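Long-range contacts in putative uncharacterized protein PH0242 (Pyrococcus horikoshii, PDB 3VU1), which is of the oligosaccharyltransferase AglB family, represented here by its C-terminal globular domain, which carries a bound calcium ion: residues 362-367 with 468-473; 388-393 with 419-424. All blocks are in the same frame, centred on the assembly; numbering follows the deposited sequence.

Contact 1: 362-367 with 468-473; sequences NPAYIM and GIRVEP
Tyr-365 lays one face of its ring over Val-471, whose CG2 stands 4.0 Å from the ring centroid in a CH-pi contact offset toward the rim. Val-471 CG2 is anti to its own carbonyl carbon (CG1 has chi1 173°), and this branch meets the CE2 side of the ring; the CE1 side runs alongside Ile-469, with Tyr-365 CE1 3.9 Å from Ile-469 CG2. Ile-449 of helix 448-460 touches all three side chains. Two backbone bonds fix the loop to the strand: Val-471 N donates to Ala-364 O at 2.7 Å, and Ile-366 N to Val-471 O at 2.8 Å, the second nearly straight at 171°. Ile-366 CG1 packs against Pro-473 CD at 3.5 Å, the two side chains at about a right angle. Ala-364 CB sits over a face of the Arg-470 guanidinium, whose NE forms a salt bridge with Asp-59. A water donates to both Pro-363 O and Glu-472 OE1. Ahead of the bridge, Ala-364 N bonds to Asn-362 OD1 from above the carbonyl plane, an Asx turn within the type I turn 362-365. A tight turn thus ends in a single beta bridge, Tyr-365 with Val-471, against strand 464-487.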
# COMPACT_ATOMS: atom_id res chain seq x y z
N ASN A 362 -17.13 -7.24 -20.69
CA ASN A 362 -16.65 -6.88 -19.34
C ASN A 362 -15.12 -6.62 -19.32
O ASN A 362 -14.35 -7.51 -19.73
CB ASN A 362 -17.04 -8.04 -18.38
CG ASN A 362 -16.65 -7.77 -16.94
OD1 ASN A 362 -16.18 -6.69 -16.59
ND2 ASN A 362 -16.84 -8.77 -16.08
N PRO A 363 -14.67 -5.43 -18.86
CA PRO A 363 -13.23 -5.12 -18.96
C PRO A 363 -12.40 -5.89 -17.94
O PRO A 363 -11.18 -5.88 -18.02
CB PRO A 363 -13.14 -3.61 -18.71
CG PRO A 363 -14.52 -3.15 -18.41
CD PRO A 363 -15.37 -4.36 -18.14
N ALA A 364 -13.06 -6.57 -17.01
CA ALA A 364 -12.37 -7.44 -16.06
C ALA A 364 -12.33 -8.88 -16.55
O ALA A 364 -11.57 -9.69 -16.03
CB ALA A 364 -13.05 -7.37 -14.70
N TYR A 365 -13.19 -9.21 -17.52
CA TYR A 365 -13.20 -10.54 -18.12
C TYR A 365 -13.41 -10.39 -19.64
O TYR A 365 -14.46 -10.63 -20.18
CB TYR A 365 -14.24 -11.44 -17.47
CG TYR A 365 -13.83 -12.91 -17.34
CD1 TYR A 365 -13.83 -13.53 -16.11
CD2 TYR A 365 -13.48 -13.68 -18.46
CE1 TYR A 365 -13.49 -14.86 -15.96
CE2 TYR A 365 -13.13 -15.01 -18.33
CZ TYR A 365 -13.14 -15.60 -17.08
OH TYR A 365 -12.80 -16.93 -16.89
N ILE A 366 -12.34 -9.97 -20.28
CA ILE A 366 -12.26 -9.68 -21.69
C ILE A 366 -12.72 -10.83 -22.60
O ILE A 366 -13.47 -10.59 -23.54
CB ILE A 366 -10.83 -9.11 -21.97
CG1 ILE A 366 -10.92 -7.61 -22.16
CG2 ILE A 366 -10.18 -9.64 -23.22
CD1 ILE A 366 -12.15 -6.99 -21.53
N MET A 367 -12.31 -12.07 -22.31
CA MET A 367 -12.66 -13.23 -23.14
C MET A 367 -12.65 -14.52 -22.33
O MET A 367 -11.83 -14.67 -21.39
CB MET A 367 -11.68 -13.41 -24.28
CG MET A 367 -11.45 -12.23 -25.20
SD MET A 367 -10.17 -12.66 -26.40
CE MET A 367 -11.15 -13.49 -27.65
N GLY A 468 -12.67 -14.34 -7.10
CA GLY A 468 -12.72 -13.57 -8.34
C GLY A 468 -11.69 -14.11 -9.30
O GLY A 468 -10.65 -14.59 -8.88
N ILE A 469 -11.99 -14.05 -10.59
CA ILE A 469 -11.07 -14.41 -11.65
C ILE A 469 -11.22 -13.34 -12.70
O ILE A 469 -12.33 -13.00 -13.06
CB ILE A 469 -11.41 -15.78 -12.28
CG1 ILE A 469 -11.13 -16.90 -11.27
CG2 ILE A 469 -10.61 -16.01 -13.54
CD1 ILE A 469 -11.75 -18.24 -11.61
N ARG A 470 -10.12 -12.80 -13.20
CA ARG A 470 -10.18 -11.76 -14.21
C ARG A 470 -9.33 -12.11 -15.39
O ARG A 470 -8.28 -12.77 -15.25
CB ARG A 470 -9.68 -10.44 -13.64
CG ARG A 470 -10.46 -10.00 -12.43
CD ARG A 470 -10.08 -8.61 -12.03
NE ARG A 470 -10.98 -8.14 -11.00
CZ ARG A 470 -11.33 -6.87 -10.86
NH1 ARG A 470 -10.84 -5.96 -11.69
NH2 ARG A 470 -12.17 -6.55 -9.90
N VAL A 471 -9.76 -11.65 -16.56
CA VAL A 471 -8.98 -11.80 -17.77
C VAL A 471 -8.95 -10.42 -18.37
O VAL A 471 -10.00 -9.87 -18.73
CB VAL A 471 -9.59 -12.83 -18.73
CG1 VAL A 471 -8.84 -12.85 -20.05
CG2 VAL A 471 -9.56 -14.21 -18.07
N GLU A 472 -7.76 -9.85 -18.47
CA GLU A 472 -7.63 -8.43 -18.67
C GLU A 472 -6.57 -8.16 -19.68
O GLU A 472 -5.61 -8.90 -19.77
CB GLU A 472 -7.24 -7.74 -17.37
CG GLU A 472 -8.27 -7.79 -16.25
CD GLU A 472 -7.79 -7.04 -15.03
OE1 GLU A 472 -8.05 -5.83 -14.95
OE2 GLU A 472 -7.16 -7.66 -14.15
N PRO A 473 -6.75 -7.09 -20.47
CA PRO A 473 -5.70 -6.65 -21.35
C PRO A 473 -4.73 -5.78 -20.55
O PRO A 473 -5.15 -4.98 -19.73
CB PRO A 473 -6.44 -5.85 -22.39
CG PRO A 473 -7.56 -5.26 -21.62
CD PRO A 473 -7.99 -6.33 -20.68
O HOH W 1 -9.42 -4.01 -17.24

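Contact 2: 388-393 with 419-424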
# COMPACT_ATOMS: atom_id res chain seq x y z
N ASP A 388 4.07 -3.89 -25.25
CA ASP A 388 3.54 -5.18 -25.64
C ASP A 388 2.16 -5.30 -24.99
O ASP A 388 1.93 -4.76 -23.89
CB ASP A 388 4.48 -6.28 -25.16
CG ASP A 388 5.83 -6.26 -25.88
OD1 ASP A 388 6.72 -7.05 -25.47
OD2 ASP A 388 5.99 -5.46 -26.84
N LEU A 389 1.22 -5.97 -25.67
CA LEU A 389 -0.12 -6.17 -25.13
C LEU A 389 -0.32 -7.63 -24.76
O LEU A 389 -0.15 -8.49 -25.61
CB LEU A 389 -1.16 -5.72 -26.14
CG LEU A 389 -2.64 -6.07 -25.89
CD1 LEU A 389 -3.15 -5.53 -24.55
CD2 LEU A 389 -3.51 -5.61 -27.06
N TYR A 390 -0.68 -7.91 -23.52
CA TYR A 390 -0.94 -9.29 -23.12
C TYR A 390 -2.37 -9.49 -22.68
O TYR A 390 -3.10 -8.52 -22.40
CB TYR A 390 -0.05 -9.72 -21.94
CG TYR A 390 1.42 -9.80 -22.22
CD1 TYR A 390 2.20 -8.64 -22.31
CD2 TYR A 390 2.05 -11.04 -22.35
CE1 TYR A 390 3.56 -8.72 -22.54
CE2 TYR A 390 3.40 -11.11 -22.59
CZ TYR A 390 4.15 -9.96 -22.68
OH TYR A 390 5.50 -10.05 -22.92
N LEU A 391 -2.76 -10.76 -22.57
CA LEU A 391 -3.93 -11.11 -21.81
C LEU A 391 -3.40 -11.66 -20.51
O LEU A 391 -2.54 -12.56 -20.51
CB LEU A 391 -4.82 -12.14 -22.51
CG LEU A 391 -5.59 -11.75 -23.79
CD1 LEU A 391 -6.57 -12.88 -24.11
CD2 LEU A 391 -6.32 -10.41 -23.70
N ARG A 392 -3.90 -11.10 -19.40
CA ARG A 392 -3.41 -11.43 -18.07
C ARG A 392 -4.52 -12.01 -17.23
O ARG A 392 -5.62 -11.48 -17.22
CB ARG A 392 -2.83 -10.19 -17.36
CG ARG A 392 -1.92 -10.57 -16.19
CD ARG A 392 -1.60 -9.38 -15.31
NE ARG A 392 -2.81 -8.72 -14.85
CZ ARG A 392 -2.89 -7.45 -14.46
NH1 ARG A 392 -1.81 -6.67 -14.45
NH2 ARG A 392 -4.05 -6.96 -14.10
N ALA A 393 -4.21 -13.08 -16.52
CA ALA A 393 -5.17 -13.64 -15.57
C ALA A 393 -4.85 -13.20 -14.15
O ALA A 393 -3.66 -13.06 -13.79
CB ALA A 393 -5.20 -15.16 -15.66
N THR A 419 -1.30 -13.73 -10.36
CA THR A 419 -1.44 -13.21 -11.69
C THR A 419 -0.49 -14.00 -12.60
O THR A 419 0.54 -14.49 -12.14
CB THR A 419 -1.02 -11.73 -11.78
OG1 THR A 419 0.39 -11.63 -11.52
CG2 THR A 419 -1.78 -10.88 -10.79
N PHE A 420 -0.86 -14.13 -13.87
CA PHE A 420 0.01 -14.72 -14.86
C PHE A 420 -0.43 -14.26 -16.22
O PHE A 420 -1.60 -13.96 -16.44
CB PHE A 420 0.12 -16.26 -14.76
CG PHE A 420 -1.19 -17.01 -14.89
CD1 PHE A 420 -1.93 -17.37 -13.76
CD2 PHE A 420 -1.67 -17.42 -16.15
CE1 PHE A 420 -3.13 -18.10 -13.88
CE2 PHE A 420 -2.87 -18.13 -16.27
CZ PHE A 420 -3.60 -18.48 -15.14
N PHE A 421 0.53 -14.17 -17.13
CA PHE A 421 0.26 -13.78 -18.51
C PHE A 421 -0.19 -14.99 -19.32
O PHE A 421 0.54 -15.96 -19.44
CB PHE A 421 1.48 -13.11 -19.11
CG PHE A 421 1.76 -11.77 -18.51
CD1 PHE A 421 2.89 -11.57 -17.72
CD2 PHE A 421 0.87 -10.71 -18.68
CE1 PHE A 421 3.13 -10.33 -17.15
CE2 PHE A 421 1.10 -9.46 -18.11
CZ PHE A 421 2.24 -9.27 -17.35
N ILE A 422 -1.40 -14.91 -19.86
CA ILE A 422 -2.00 -16.02 -20.62
C ILE A 422 -1.36 -16.07 -22.01
O ILE A 422 -0.86 -17.11 -22.42
CB ILE A 422 -3.54 -15.86 -20.75
CG1 ILE A 422 -4.20 -15.76 -19.38
CG2 ILE A 422 -4.15 -17.01 -21.54
CD1 ILE A 422 -5.43 -14.88 -19.40
N THR A 423 -1.37 -14.94 -22.72
CA THR A 423 -0.88 -14.90 -24.08
C THR A 423 -0.50 -13.47 -24.45
O THR A 423 -1.08 -12.51 -23.95
CB THR A 423 -1.93 -15.40 -25.09
OG1 THR A 423 -1.35 -15.45 -26.39
CG2 THR A 423 -3.16 -14.47 -25.16
N LYS A 424 0.48 -13.36 -25.35
CA LYS A 424 0.95 -12.08 -25.86
C LYS A 424 0.14 -11.80 -27.10
O LYS A 424 -0.03 -12.68 -27.91
CB LYS A 424 2.42 -12.21 -26.23
CG LYS A 424 3.17 -10.89 -26.34
CD LYS A 424 4.65 -11.23 -26.37
CE LYS A 424 5.51 -9.99 -26.30
NZ LYS A 424 6.93 -10.34 -26.55
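With CG anti to the carbonyl carbon (chi1 -66°), the Tyr-390 ring lies beside Lys-424, whose own CG is anti to the backbone N (chi1 -161°) and whose extended chain sets CG over one ring face and then passes the hydroxyl end. Lys-424 CG lies 4.0 Å from the ring centroid; NZ has its stronger polar partner in Glu-427 and reaches Asp-388 OD1 in a longer salt bridge, 3.5 Å. Phe-421 meets the same tyrosine obliquely, its CD2 3.5 Å from Tyr-390 CB, and its CE2 rests against the aliphatic part of Arg-392. On the face of Leu-391, Ala-393, Phe-420 and Thr-423 the contacts are mostly apolar: Ala-393 CB sits over the Phe-420 ring, 3.9 Å from its centroid, and Thr-423 CG2 packs alongside Leu-391. Between these faces the backbones pair irregularly. Leu-391 N donates to Thr-423 O at 2.8 Å, but Leu-391 O accepts from two amides, Ile-422 N at 2.7 Å and, weakly, Thr-423 N. Ile-422, the bulge residue, brings CD1 to Ala-393 CB. Reciprocal bonds between Ala-393 and Phe-420 resume the regular pairing. Ile-422 and Thr-423, both facing Leu-391, make a classic beta bulge in the long antiparallel hairpin of strands 385-401 and 412-431.

Strand 385-401 links the two contacts, pairing with 412-431 within contact 2 and, along its other edge, with 464-487, the strand that carries one side of contact 1. Their centres lie 11 Å apart. Both are partly buried. Contact 1 is a loop docked by one bridge, a CH-pi contact and a bridging water, whereas contact 2 is antiparallel strand pairing interrupted by one bulge, with lysine-tyrosine packing and a salt bridge on the side of exposed Phe-421 and Lys-424, and buried Leu-391 and Ala-393 on the other. The two meet directly: Glu-472 OE2 forms a salt bridge with Arg-392 NH2 at 3.2 Å, and Ile-366 packs on Leu-391. Met-444 and Ile-449 touch side chains of both contacts, uniting their apolar sides.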